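Local coordinates for protein putative invasin (Yersinia pseudotuberculosis IP 31758, PDB 5N40) that probably acts as a bacterial surface adhesin of the invasin family, with immunoglobulin-like domains leading to a C-terminal domain of C-type lectin-like fold, at residues I21-S26 with I99-A104; A104-T109 with A204-M209. The protein carries 1 engineered substitution. All blocks are in the same frame, centred on the assembly; numbering follows the deposited sequence.

In the fold
From the N terminus the chain first runs along strand 13-22, and interaction 1 forms when strand 90-102 returns beside its end. That parallel pairing closes a loop of 72 intervening residues, 36 of them in strands. Ala104, common to both contacts, then leads into strand 106-112 of the next immunoglobulin-like domain. Interaction 2 closes only after another 94 residues, when the turn between strands 197-204 and 209-217 meets residues 104-109. The loops follow in series, neither nested nor crossed. Their centres lie 13 Å apart, and Glu22 against Pro105 and Pro103 against Ser206 pack between them, joining the two consecutive domains at their linker.

Interaction 1. Residues I21-S26 with I99-A104; sequences IEANGS and INVIPA
Three backbone hydrogen bonds join Ile21 and Ala23 to Asn100 and Ile102. Ile21 N donates to Asn100 O at 2.9 Å, Ile102 N to Ile21 O at 2.8 Å, and Ala23 N to Ile102 O at 2.9 Å. Ile21 therefore bonds to the residues before and after Val101, its bridge partner, which is the parallel beta pattern; it places strand 13-22 beside strand 90-102 within the mixed sheet of the N-terminal immunoglobulin-like domain, probably the counterpart of invasin domain 3. The Ala23 bond is the most bent of the three, at 149° on the hydrogen, where Ala23 forms the centre of an inverse gamma turn. Beyond it Asn24 OD1 accepts from Ser26 N in an Asx turn and also from Asp27 N, pinning the turn that leads to strand 28-34.

The sheet's two faces differ. On the buried one, Ile21 and Val101 lie together with Ile99. The first torsion of Ile21, 63°, puts CG1 between its backbone N and carbonyl carbon; from there Ile21 CG1 meets Ile99 CG2 at 3.9 Å, the two side chains crossing at a slant, while Leu72 borders both. Val101 CG1, anti to its own N, instead points at Ala23 CB, 3.7 Å away. On the partly exposed face the aliphatic part of Glu22 crosses Ile102, Glu22 CG against Ile102 CG1 at 3.8 Å, and Glu22 also leans on Pro105. Further along the chain, Ala104 continues the packing through its methyl group: Ala104 CB sits 3.6 Å from Ala23 O.

Interaction 2. Residues A104-T109 with A204-M209; sequences APVDLT and AESGDM
Asp208 OD2 is gripped by Val106 N at 3.0 Å and by Ser206 OG at 2.6 Å. The two donors come from opposite faces of the carboxylate plane: the amide from well above it, 61° out, with a nearly straight N-H...O angle of 169°, and the hydroxyl on the anti side, closer to the plane. The serine hydroxyl donates a hydrogen bond to the aspartate and weakly accepts from Asp208 N, which ties the carboxylate to its own turn. Ser206 gets there with OG between its backbone N and carbonyl carbon (chi1 59°). The other oxygen, Asp208 OD1, forms a salt bridge with Lys132, so the two carboxylate oxygens have different partners; the lysine would probably help to offset the negative charge near Val106 O.

Water supplements the one direct bond. One molecule accepts a hydrogen bond from Leu108 N and donates to Met209 O, each at 3.0 Å; another joins Ala104 N to Glu205 OE2, and a third takes a weak bond from Ser206 N while donating to Ala104 O.

Side-chain packing adds to these bonds. Val106 CG2 sits 3.8 Å from Ala204 CB, and Leu108 CD1 rests against the backbone carbonyl of Asp208, 3.6 Å from Asp208 O, its side chain also facing Met143, Val127 and Ala129. The 204-209 segment keeps its shape through a type I beta turn, with Gly207 N donating to Ala204 O, and through the Ala204 N to Asp208 O bond, 2.8 Å. With Gly207 at positive phi, it is thus a type I + G1 bulge beta hairpin between strands 197-204 and 209-217, lying against the edge strand 106-112 of the facing sheet, a connection between the two sheets of an immunoglobulin-like beta sandwich.

Interaction 1. Residues I21-S26 with I99-A104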
loop_
_atom_site.group_PDB
_atom_site.type_symbol
_atom_site.label_atom_id
_atom_site.label_comp_id
_atom_site.label_asym_id
_atom_site.label_seq_id
_atom_site.Cartn_x
_atom_site.Cartn_y
_atom_site.Cartn_z
ATOM N N ILE A 21 23.171 -20.391 -8.050
ATOM C CA ILE A 21 22.053 -20.699 -8.929
ATOM C C ILE A 21 20.883 -19.829 -8.496
ATOM O O ILE A 21 20.801 -19.384 -7.348
ATOM C CB ILE A 21 21.639 -22.191 -8.902
ATOM C CG1 ILE A 21 21.153 -22.598 -7.511
ATOM C CG2 ILE A 21 22.802 -23.070 -9.382
ATOM C CD1 ILE A 21 20.833 -24.085 -7.375
ATOM N N GLU A 22 19.964 -19.601 -9.428
ATOM C CA GLU A 22 18.793 -18.782 -9.154
ATOM C C GLU A 22 17.629 -19.641 -8.675
ATOM O O GLU A 22 17.473 -20.795 -9.085
ATOM C CB GLU A 22 18.400 -17.990 -10.405
ATOM C CG GLU A 22 19.438 -16.941 -10.767
ATOM C CD GLU A 22 19.196 -16.275 -12.106
ATOM O OE1 GLU A 22 18.336 -16.751 -12.877
ATOM O OE2 GLU A 22 19.885 -15.274 -12.386
ATOM N N ALA A 23 16.821 -19.067 -7.778
ATOM C CA ALA A 23 15.673 -19.761 -7.187
ATOM C C ALA A 23 14.478 -19.745 -8.146
ATOM O O ALA A 23 13.422 -19.177 -7.865
ATOM C CB ALA A 23 15.302 -19.125 -5.851
ATOM N N ASN A 24 14.663 -20.408 -9.293
ATOM C CA ASN A 24 13.683 -20.400 -10.374
ATOM C C ASN A 24 13.133 -21.787 -10.698
ATOM O O ASN A 24 12.424 -21.942 -11.701
ATOM C CB ASN A 24 14.295 -19.778 -11.632
ATOM C CG ASN A 24 15.488 -20.566 -12.160
ATOM O OD1 ASN A 24 15.754 -21.691 -11.716
ATOM N ND2 ASN A 24 16.205 -19.983 -13.115
ATOM N N GLY A 25 13.427 -22.793 -9.880
ATOM C CA GLY A 25 12.924 -24.132 -10.109
ATOM C C GLY A 25 13.552 -24.866 -11.270
ATOM O O GLY A 25 13.089 -25.962 -11.609
ATOM N N SER A 26 14.596 -24.305 -11.890
ATOM C CA SER A 26 15.173 -24.922 -13.081
ATOM C C SER A 26 16.690 -24.854 -13.165
ATOM O O SER A 26 17.270 -25.722 -13.824
ATOM C CB SER A 26 14.587 -24.288 -14.348
ATOM O OG SER A 26 14.873 -22.903 -14.404
ATOM N N ILE A 99 25.853 -23.967 -1.934
ATOM C CA ILE A 99 25.431 -23.296 -3.154
ATOM C C ILE A 99 24.553 -22.125 -2.746
ATOM O O ILE A 99 23.594 -22.303 -1.993
ATOM C CB ILE A 99 24.661 -24.246 -4.093
ATOM C CG1 ILE A 99 25.524 -25.462 -4.447
ATOM C CG2 ILE A 99 24.225 -23.514 -5.361
ATOM C CD1 ILE A 99 24.764 -26.567 -5.103
ATOM N N ASN A 100 24.897 -20.929 -3.211
ATOM C CA ASN A 100 24.036 -19.774 -3.011
ATOM C C ASN A 100 22.862 -19.872 -3.970
ATOM O O ASN A 100 23.055 -19.923 -5.190
ATOM C CB ASN A 100 24.801 -18.473 -3.239
ATOM C CG ASN A 100 25.891 -18.255 -2.219
ATOM O OD1 ASN A 100 25.718 -18.540 -1.032
ATOM N ND2 ASN A 100 27.026 -17.751 -2.678
ATOM N N VAL A 101 21.656 -19.926 -3.420
ATOM C CA VAL A 101 20.434 -19.922 -4.206
ATOM C C VAL A 101 19.913 -18.492 -4.140
ATOM O O VAL A 101 19.296 -18.084 -3.147
ATOM C CB VAL A 101 19.418 -20.940 -3.690
ATOM C CG1 VAL A 101 18.263 -21.074 -4.667
ATOM C CG2 VAL A 101 20.094 -22.296 -3.460
ATOM N N ILE A 102 20.186 -17.730 -5.191
ATOM C CA ILE A 102 19.963 -16.290 -5.179
ATOM C C ILE A 102 18.585 -15.992 -5.756
ATOM O O ILE A 102 17.948 -16.876 -6.345
ATOM C CB ILE A 102 21.071 -15.542 -5.942
ATOM C CG1 ILE A 102 21.005 -15.812 -7.451
ATOM C CG2 ILE A 102 22.442 -15.922 -5.376
ATOM C CD1 ILE A 102 22.000 -14.996 -8.260
ATOM N N PRO A 103 18.092 -14.765 -5.596
ATOM C CA PRO A 103 16.757 -14.427 -6.101
ATOM C C PRO A 103 16.634 -14.596 -7.606
ATOM O O PRO A 103 17.578 -14.370 -8.369
ATOM C CB PRO A 103 16.598 -12.955 -5.707
ATOM C CG PRO A 103 17.454 -12.790 -4.519
ATOM C CD PRO A 103 18.649 -13.692 -4.762
ATOM N N ALA A 104 15.430 -14.959 -8.029
ATOM C CA ALA A 104 15.144 -15.108 -9.443
ATOM C C ALA A 104 14.804 -13.747 -10.037
ATOM O O ALA A 104 13.931 -13.044 -9.502
ATOM C CB ALA A 104 13.980 -16.072 -9.655
#

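Interaction 2. Residues A104-T109 with A204-M209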
loop_
_atom_site.group_PDB
_atom_site.type_symbol
_atom_site.label_atom_id
_atom_site.label_comp_id
_atom_site.label_asym_id
_atom_site.label_seq_id
_atom_site.Cartn_x
_atom_site.Cartn_y
_atom_site.Cartn_z
ATOM N N ALA A 104 15.430 -14.959 -8.029
ATOM C CA ALA A 104 15.144 -15.108 -9.443
ATOM C C ALA A 104 14.804 -13.747 -10.037
ATOM O O ALA A 104 13.931 -13.044 -9.502
ATOM C CB ALA A 104 13.980 -16.072 -9.655
ATOM N N PRO A 105 15.467 -13.330 -11.111
ATOM C CA PRO A 105 15.026 -12.114 -11.799
ATOM C C PRO A 105 13.577 -12.260 -12.236
ATOM O O PRO A 105 13.191 -13.271 -12.833
ATOM C CB PRO A 105 15.977 -12.012 -12.992
ATOM C CG PRO A 105 17.230 -12.713 -12.524
ATOM C CD PRO A 105 16.744 -13.845 -11.660
ATOM N N VAL A 106 12.770 -11.241 -11.932
ATOM C CA VAL A 106 11.349 -11.261 -12.262
ATOM C C VAL A 106 10.911 -9.913 -12.824
ATOM O O VAL A 106 11.555 -8.881 -12.625
ATOM C CB VAL A 106 10.468 -11.614 -11.048
ATOM C CG1 VAL A 106 10.667 -13.061 -10.645
ATOM C CG2 VAL A 106 10.756 -10.671 -9.878
ATOM N N ASP A 107 9.793 -9.948 -13.548
ATOM C CA ASP A 107 9.033 -8.757 -13.905
ATOM C C ASP A 107 7.786 -8.724 -13.033
ATOM O O ASP A 107 7.098 -9.743 -12.889
ATOM C CB ASP A 107 8.609 -8.750 -15.377
ATOM C CG ASP A 107 9.778 -8.803 -16.339
ATOM O OD1 ASP A 107 10.768 -8.067 -16.137
ATOM O OD2 ASP A 107 9.676 -9.579 -17.312
ATOM N N LEU A 108 7.505 -7.568 -12.457
ATOM C CA LEU A 108 6.344 -7.396 -11.600
ATOM C C LEU A 108 5.254 -6.617 -12.318
ATOM O O LEU A 108 5.520 -5.601 -12.968
ATOM C CB LEU A 108 6.712 -6.660 -10.313
ATOM C CG LEU A 108 7.773 -7.291 -9.414
ATOM C CD1 LEU A 108 7.880 -6.511 -8.109
ATOM C CD2 LEU A 108 7.472 -8.732 -9.134
ATOM N N THR A 109 4.024 -7.098 -12.182
ATOM C CA THR A 109 2.832 -6.342 -12.532
ATOM C C THR A 109 2.068 -6.046 -11.251
ATOM O O THR A 109 1.957 -6.912 -10.380
ATOM C CB THR A 109 1.946 -7.126 -13.503
ATOM O OG1 THR A 109 2.709 -7.500 -14.657
ATOM C CG2 THR A 109 0.760 -6.286 -13.942
ATOM N N ALA A 204 10.635 -7.007 -5.277
ATOM C CA ALA A 204 10.971 -8.403 -5.059
ATOM C C ALA A 204 12.383 -8.500 -4.484
ATOM O O ALA A 204 13.171 -7.558 -4.560
ATOM C CB ALA A 204 10.870 -9.189 -6.368
ATOM N N GLU A 205 12.691 -9.655 -3.886
ATOM C CA GLU A 205 14.010 -9.832 -3.288
ATOM C C GLU A 205 15.126 -9.708 -4.317
ATOM O O GLU A 205 16.274 -9.442 -3.947
ATOM C CB GLU A 205 14.087 -11.186 -2.562
ATOM C CG GLU A 205 13.598 -12.376 -3.353
ATOM C CD GLU A 205 13.654 -13.672 -2.562
ATOM O OE1 GLU A 205 14.565 -13.815 -1.709
ATOM O OE2 GLU A 205 12.774 -14.537 -2.788
ATOM N N SER A 206 14.817 -9.853 -5.603
ATOM C CA SER A 206 15.817 -9.682 -6.651
ATOM C C SER A 206 16.182 -8.224 -6.885
ATOM O O SER A 206 17.170 -7.957 -7.577
ATOM C CB SER A 206 15.297 -10.257 -7.958
ATOM O OG SER A 206 14.099 -9.588 -8.307
ATOM N N GLY A 207 15.401 -7.289 -6.356
ATOM C CA GLY A 207 15.563 -5.883 -6.650
ATOM C C GLY A 207 14.704 -5.392 -7.791
ATOM O O GLY A 207 14.702 -4.187 -8.080
ATOM N N ASP A 208 13.995 -6.291 -8.463
ATOM C CA ASP A 208 13.006 -5.897 -9.453
ATOM C C ASP A 208 11.816 -5.245 -8.757
ATOM O O ASP A 208 11.402 -5.679 -7.679
ATOM C CB ASP A 208 12.572 -7.119 -10.254
ATOM C CG ASP A 208 13.706 -7.687 -11.094
ATOM O OD1 ASP A 208 14.158 -6.963 -12.004
ATOM O OD2 ASP A 208 14.166 -8.825 -10.816
ATOM N N MET A 209 11.294 -4.174 -9.356
ATOM C CA MET A 209 10.293 -3.337 -8.705
ATOM C C MET A 209 9.252 -2.863 -9.709
ATOM O O MET A 209 9.474 -2.860 -10.921
ATOM C CB MET A 209 10.930 -2.105 -8.047
ATOM C CG MET A 209 12.125 -2.405 -7.167
ATOM S SD MET A 209 12.981 -0.910 -6.653
ATOM C CE MET A 209 13.504 -0.203 -8.199
HETATM O O HOH W 1 13.146 -12.457 -6.746
HETATM O O HOH W 2 13.203 -15.064 -5.737
HETATM O O HOH W 3 9.591 -5.446 -12.374
#